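PDB 6QGM: VirX1 from Cyanophage Syn10, which iodinates diverse substrates as a viral halogenase, probably using flavin in the manner of the related tryptophan halogenases. Local coordinates for residues W114-L117 against A118-P122; P127-F130 against A131-V134. All coordinates share one frame; numbering follows the deposited sequence.

Contact 1. Residues W114-L117 against A118-P122; sequences WGKL and ANKYP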
loop_
_atom_site.group_PDB
_atom_site.type_symbol
_atom_site.label_atom_id
_atom_site.label_comp_id
_atom_site.label_asym_id
_atom_site.label_seq_id
_atom_site.Cartn_x
_atom_site.Cartn_y
_atom_site.Cartn_z
ATOM N N TRP B 114 -20.294 -17.686 -8.932
ATOM C CA TRP B 114 -20.719 -18.849 -8.106
ATOM C C TRP B 114 -21.692 -18.397 -7.007
ATOM O O TRP B 114 -22.726 -19.064 -6.818
ATOM C CB TRP B 114 -19.541 -19.625 -7.512
ATOM C CG TRP B 114 -20.075 -20.726 -6.655
ATOM C CD1 TRP B 114 -20.574 -21.929 -7.061
ATOM C CD2 TRP B 114 -20.321 -20.644 -5.247
ATOM N NE1 TRP B 114 -21.052 -22.628 -5.993
ATOM C CE2 TRP B 114 -20.918 -21.860 -4.865
ATOM C CE3 TRP B 114 -20.080 -19.668 -4.277
ATOM C CZ2 TRP B 114 -21.247 -22.136 -3.538
ATOM C CZ3 TRP B 114 -20.426 -19.929 -2.975
ATOM C CH2 TRP B 114 -20.987 -21.153 -2.613
ATOM N N GLY B 115 -21.350 -17.322 -6.297
ATOM C CA GLY B 115 -22.175 -16.734 -5.224
ATOM C C GLY B 115 -23.578 -16.376 -5.699
ATOM O O GLY B 115 -24.524 -16.669 -4.953
ATOM N N LYS B 116 -23.728 -15.756 -6.880
ATOM C CA LYS B 116 -25.061 -15.410 -7.436
ATOM C C LYS B 116 -25.849 -16.701 -7.702
ATOM O O LYS B 116 -27.044 -16.733 -7.340
ATOM C CB LYS B 116 -24.934 -14.532 -8.680
ATOM C CG LYS B 116 -24.385 -13.141 -8.396
ATOM C CD LYS B 116 -24.383 -12.193 -9.573
ATOM C CE LYS B 116 -25.765 -11.856 -10.094
ATOM N NZ LYS B 116 -25.797 -10.517 -10.731
ATOM N N LEU B 117 -25.197 -17.729 -8.265
ATOM C CA LEU B 117 -25.806 -19.069 -8.493
ATOM C C LEU B 117 -26.322 -19.630 -7.158
ATOM O O LEU B 117 -27.476 -20.117 -7.123
ATOM C CB LEU B 117 -24.782 -20.022 -9.125
ATOM C CG LEU B 117 -24.480 -19.782 -10.603
ATOM C CD1 LEU B 117 -23.369 -20.691 -11.101
ATOM C CD2 LEU B 117 -25.726 -20.000 -11.429
ATOM N N ALA B 118 -25.489 -19.563 -6.114
ATOM C CA ALA B 118 -25.793 -20.041 -4.744
ATOM C C ALA B 118 -27.047 -19.336 -4.200
ATOM O O ALA B 118 -27.869 -20.027 -3.564
ATOM C CB ALA B 118 -24.607 -19.830 -3.844
ATOM N N ASN B 119 -27.216 -18.033 -4.463
ATOM C CA ASN B 119 -28.376 -17.233 -3.977
ATOM C C ASN B 119 -29.628 -17.619 -4.766
ATOM O O ASN B 119 -30.678 -17.840 -4.142
ATOM C CB ASN B 119 -28.110 -15.726 -4.055
ATOM C CG ASN B 119 -27.303 -15.202 -2.880
ATOM O OD1 ASN B 119 -27.355 -15.763 -1.780
ATOM N ND2 ASN B 119 -26.560 -14.122 -3.103
ATOM N N LYS B 120 -29.511 -17.699 -6.093
ATOM C CA LYS B 120 -30.641 -17.954 -7.018
ATOM C C LYS B 120 -31.095 -19.410 -6.915
ATOM O O LYS B 120 -32.304 -19.636 -6.949
ATOM C CB LYS B 120 -30.215 -17.630 -8.444
ATOM C CG LYS B 120 -29.934 -16.160 -8.717
ATOM C CD LYS B 120 -29.657 -15.925 -10.201
ATOM C CE LYS B 120 -30.130 -14.570 -10.667
ATOM N NZ LYS B 120 -29.237 -13.532 -10.126
ATOM N N TYR B 121 -30.163 -20.360 -6.810
ATOM C CA TYR B 121 -30.440 -21.818 -6.922
ATOM C C TYR B 121 -29.773 -22.570 -5.774
ATOM O O TYR B 121 -28.901 -23.403 -5.992
ATOM C CB TYR B 121 -29.975 -22.311 -8.295
ATOM C CG TYR B 121 -30.386 -21.430 -9.448
ATOM C CD1 TYR B 121 -31.717 -21.267 -9.797
ATOM C CD2 TYR B 121 -29.436 -20.761 -10.200
ATOM C CE1 TYR B 121 -32.094 -20.465 -10.863
ATOM C CE2 TYR B 121 -29.792 -19.951 -11.268
ATOM C CZ TYR B 121 -31.127 -19.802 -11.604
ATOM O OH TYR B 121 -31.456 -19.024 -12.676
ATOM N N PRO B 122 -30.210 -22.327 -4.520
ATOM C CA PRO B 122 -29.545 -22.866 -3.330
ATOM C C PRO B 122 -29.429 -24.396 -3.337
ATOM O O PRO B 122 -28.377 -24.891 -2.993
ATOM C CB PRO B 122 -30.454 -22.467 -2.160
ATOM C CG PRO B 122 -31.285 -21.316 -2.690
ATOM C CD PRO B 122 -31.424 -21.564 -4.176
#

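Contact 2. Residues P127-F130 against A131-V134; sequences PETF and ARFV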
loop_
_atom_site.group_PDB
_atom_site.type_symbol
_atom_site.label_atom_id
_atom_site.label_comp_id
_atom_site.label_asym_id
_atom_site.label_seq_id
_atom_site.Cartn_x
_atom_site.Cartn_y
_atom_site.Cartn_z
ATOM N N PRO B 127 -22.451 -25.040 -0.508
ATOM C CA PRO B 127 -21.049 -24.609 -0.379
ATOM C C PRO B 127 -19.993 -25.513 -1.053
ATOM O O PRO B 127 -19.014 -24.981 -1.566
ATOM C CB PRO B 127 -20.852 -24.578 1.145
ATOM C CG PRO B 127 -22.232 -24.275 1.705
ATOM C CD PRO B 127 -23.192 -24.971 0.764
ATOM N N GLU B 128 -20.199 -26.836 -1.083
ATOM C CA GLU B 128 -19.217 -27.786 -1.657
ATOM C C GLU B 128 -19.118 -27.612 -3.177
ATOM O O GLU B 128 -18.201 -28.221 -3.759
ATOM C CB GLU B 128 -19.554 -29.242 -1.321
ATOM C CG GLU B 128 -20.919 -29.705 -1.787
ATOM C CD GLU B 128 -22.035 -29.560 -0.745
ATOM O OE1 GLU B 128 -21.897 -28.690 0.166
ATOM O OE2 GLU B 128 -23.064 -30.304 -0.857
ATOM N N THR B 129 -20.005 -26.832 -3.808
ATOM C CA THR B 129 -20.052 -26.672 -5.286
ATOM C C THR B 129 -19.102 -25.564 -5.758
ATOM O O THR B 129 -18.787 -25.574 -6.985
ATOM C CB THR B 129 -21.461 -26.418 -5.835
ATOM O OG1 THR B 129 -21.952 -25.185 -5.301
ATOM C CG2 THR B 129 -22.396 -27.577 -5.544
ATOM N N PHE B 130 -18.662 -24.649 -4.883
ATOM C CA PHE B 130 -17.719 -23.567 -5.277
ATOM C C PHE B 130 -16.462 -24.200 -5.883
ATOM O O PHE B 130 -16.047 -23.782 -7.003
ATOM C CB PHE B 130 -17.331 -22.636 -4.129
ATOM C CG PHE B 130 -16.243 -21.665 -4.520
ATOM C CD1 PHE B 130 -16.525 -20.573 -5.323
ATOM C CD2 PHE B 130 -14.921 -21.881 -4.133
ATOM C CE1 PHE B 130 -15.515 -19.704 -5.703
ATOM C CE2 PHE B 130 -13.917 -20.999 -4.497
ATOM C CZ PHE B 130 -14.216 -19.915 -5.292
ATOM N N ALA B 131 -15.864 -25.176 -5.182
ATOM C CA ALA B 131 -14.590 -25.802 -5.601
ATOM C C ALA B 131 -14.789 -26.481 -6.972
ATOM O O ALA B 131 -13.950 -26.284 -7.869
ATOM C CB ALA B 131 -14.126 -26.769 -4.540
ATOM N N ARG B 132 -15.881 -27.239 -7.123
ATOM C CA ARG B 132 -16.247 -27.932 -8.377
ATOM C C ARG B 132 -16.379 -26.905 -9.489
ATOM O O ARG B 132 -15.974 -27.204 -10.609
ATOM C CB ARG B 132 -17.579 -28.661 -8.234
ATOM C CG ARG B 132 -17.695 -29.502 -6.977
ATOM C CD ARG B 132 -18.327 -30.828 -7.292
ATOM N NE ARG B 132 -18.678 -31.514 -6.059
ATOM C CZ ARG B 132 -19.889 -31.559 -5.532
ATOM N NH1 ARG B 132 -20.916 -30.975 -6.133
ATOM N NH2 ARG B 132 -20.074 -32.219 -4.403
ATOM N N PHE B 133 -16.951 -25.744 -9.173
ATOM C CA PHE B 133 -17.320 -24.705 -10.156
ATOM C C PHE B 133 -16.079 -23.924 -10.591
ATOM O O PHE B 133 -16.185 -23.224 -11.585
ATOM C CB PHE B 133 -18.385 -23.772 -9.582
ATOM C CG PHE B 133 -18.942 -22.763 -10.559
ATOM C CD1 PHE B 133 -19.959 -23.108 -11.437
ATOM C CD2 PHE B 133 -18.446 -21.471 -10.606
ATOM C CE1 PHE B 133 -20.463 -22.177 -12.339
ATOM C CE2 PHE B 133 -18.963 -20.547 -11.501
ATOM C CZ PHE B 133 -19.968 -20.894 -12.368
ATOM N N VAL B 134 -14.948 -24.014 -9.895
ATOM C CA VAL B 134 -13.755 -23.176 -10.245
ATOM C C VAL B 134 -12.507 -24.035 -10.441
ATOM O O VAL B 134 -11.524 -23.503 -10.982
ATOM C CB VAL B 134 -13.495 -22.078 -9.203
ATOM C CG1 VAL B 134 -14.697 -21.154 -9.091
ATOM C CG2 VAL B 134 -13.095 -22.664 -7.848
#

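Contact 1. Residues W114-L117 against A118-P122
A118 lays its CB over one face of the W114 indole, 4.1 Å from the centroid of the six-membered ring and 13° off its normal, a CH-pi contact one helical turn along. A chi1 of 177° sets the indole beside its own carbonyl carbon, so that it extends toward the next turn and A118; its NE1 is held by T129 OG1. On this packed side L117 continues the apolar surface: its CD2 meets the edge of the Y121 ring in the ring plane, 4.0 Å from Y121 CD2, while F125 and I497 cover the leucine from outside. The Y121 ring carries K120 CB over the centre of one face, and its OH bonds to E495. K116 and K120 form a polar but covered side, running alongside each other against Y494. D491 takes both ammonium groups, OD1 from K116 and OD2 from K120, and probably is what lets the two NZ atoms stand 4.6 Å apart; D477 adds a second salt bridge to K120. The loose side is the end of the helix, where A118 to Y121 are partly exposed and P122 is exposed; here N119 gives its ND2 to Q474 O. The backbone ladder runs from A118 N to W114 O (2.9 Å), through N119 N to G115 O and K120 N to K116 O, and closes with Y121 N to L117 O (2.7 Å). Y121 is the first residue to depart from helical angles, so the arrangement is the C-terminal end of a short alpha-helix, 113-120, with i to i+4 pairs at W114/A118, K116/K120 and L117/Y121.

Contact 2. Residues P127-F130 against A131-V134
One face of the F130 ring receives V134 CG2, 3.8 Å above the ring plane and offset toward the rim, at 4.1 Å from the centroid and 22° off the normal. One face of the R132 guanidinium lies across the backbone O of E128, which sits 4.0 Å above that plane and offset toward its rim. Both are i to i+4 contacts, F130/V134 within the short, weakly bonded helix 129-134 and E128/R132 across its start. V134 grips the phenyl with both methyls: CG2 stands over the face, while CG1 approaches F130 CE1 to 3.8 Å. The ring extends forward along the helix because F130 CG is anti to the backbone N (chi1 173°). Side chains of S463, F464 and A467 from helix 462-468 pack on it, and F464 and W114 meet it edge-to-face. On the polar side E128 and R132 lie alongside each other and point the same way, but the carboxylate and guanidinium planes are 79° apart and E128 OE2 stays 5.0 Å from R132 NH2. This opposite-charge neighbour may still be felt through space, whereas the salt bridge of R132 runs from NE to E142. Closer in, E128 CG lies beside R132 NH2, and T129 CG2 comes 3.8 Å from R132 NH1, so the arginine spans the first turn with its aliphatic stem over the backbone. The F133 ring meets W501, F104 and F105, and touches T113. Between 127-130 and 131-134 the main-chain bonding is sparse: F133 N gives a bond to T129 O (2.9 Å) and a weaker, more bent one to F130 O. V134 N bonds to A131 O, and T129 OG1 is held by P126 O.

Contact 1 precedes contact 2 along the chain: helix 113-120 ends, a short loop follows, and helix 129-134 begins. Their centres are about 11 Å apart, and the two helices meet directly, with L117 CD1 packed against F133 CE1 at 3.5 Å and W114 CB against F133 CD2 at 3.8 Å. Both lie on the same side of the chain's centre, with contact centres about 30 and 21 Å from it. Helix 494-512 touches side chains of both, so the pair is packed against this later helix; helix 477-484 also touches contact 1, and helix 462-468 contact 2, joining distant parts of the sequence.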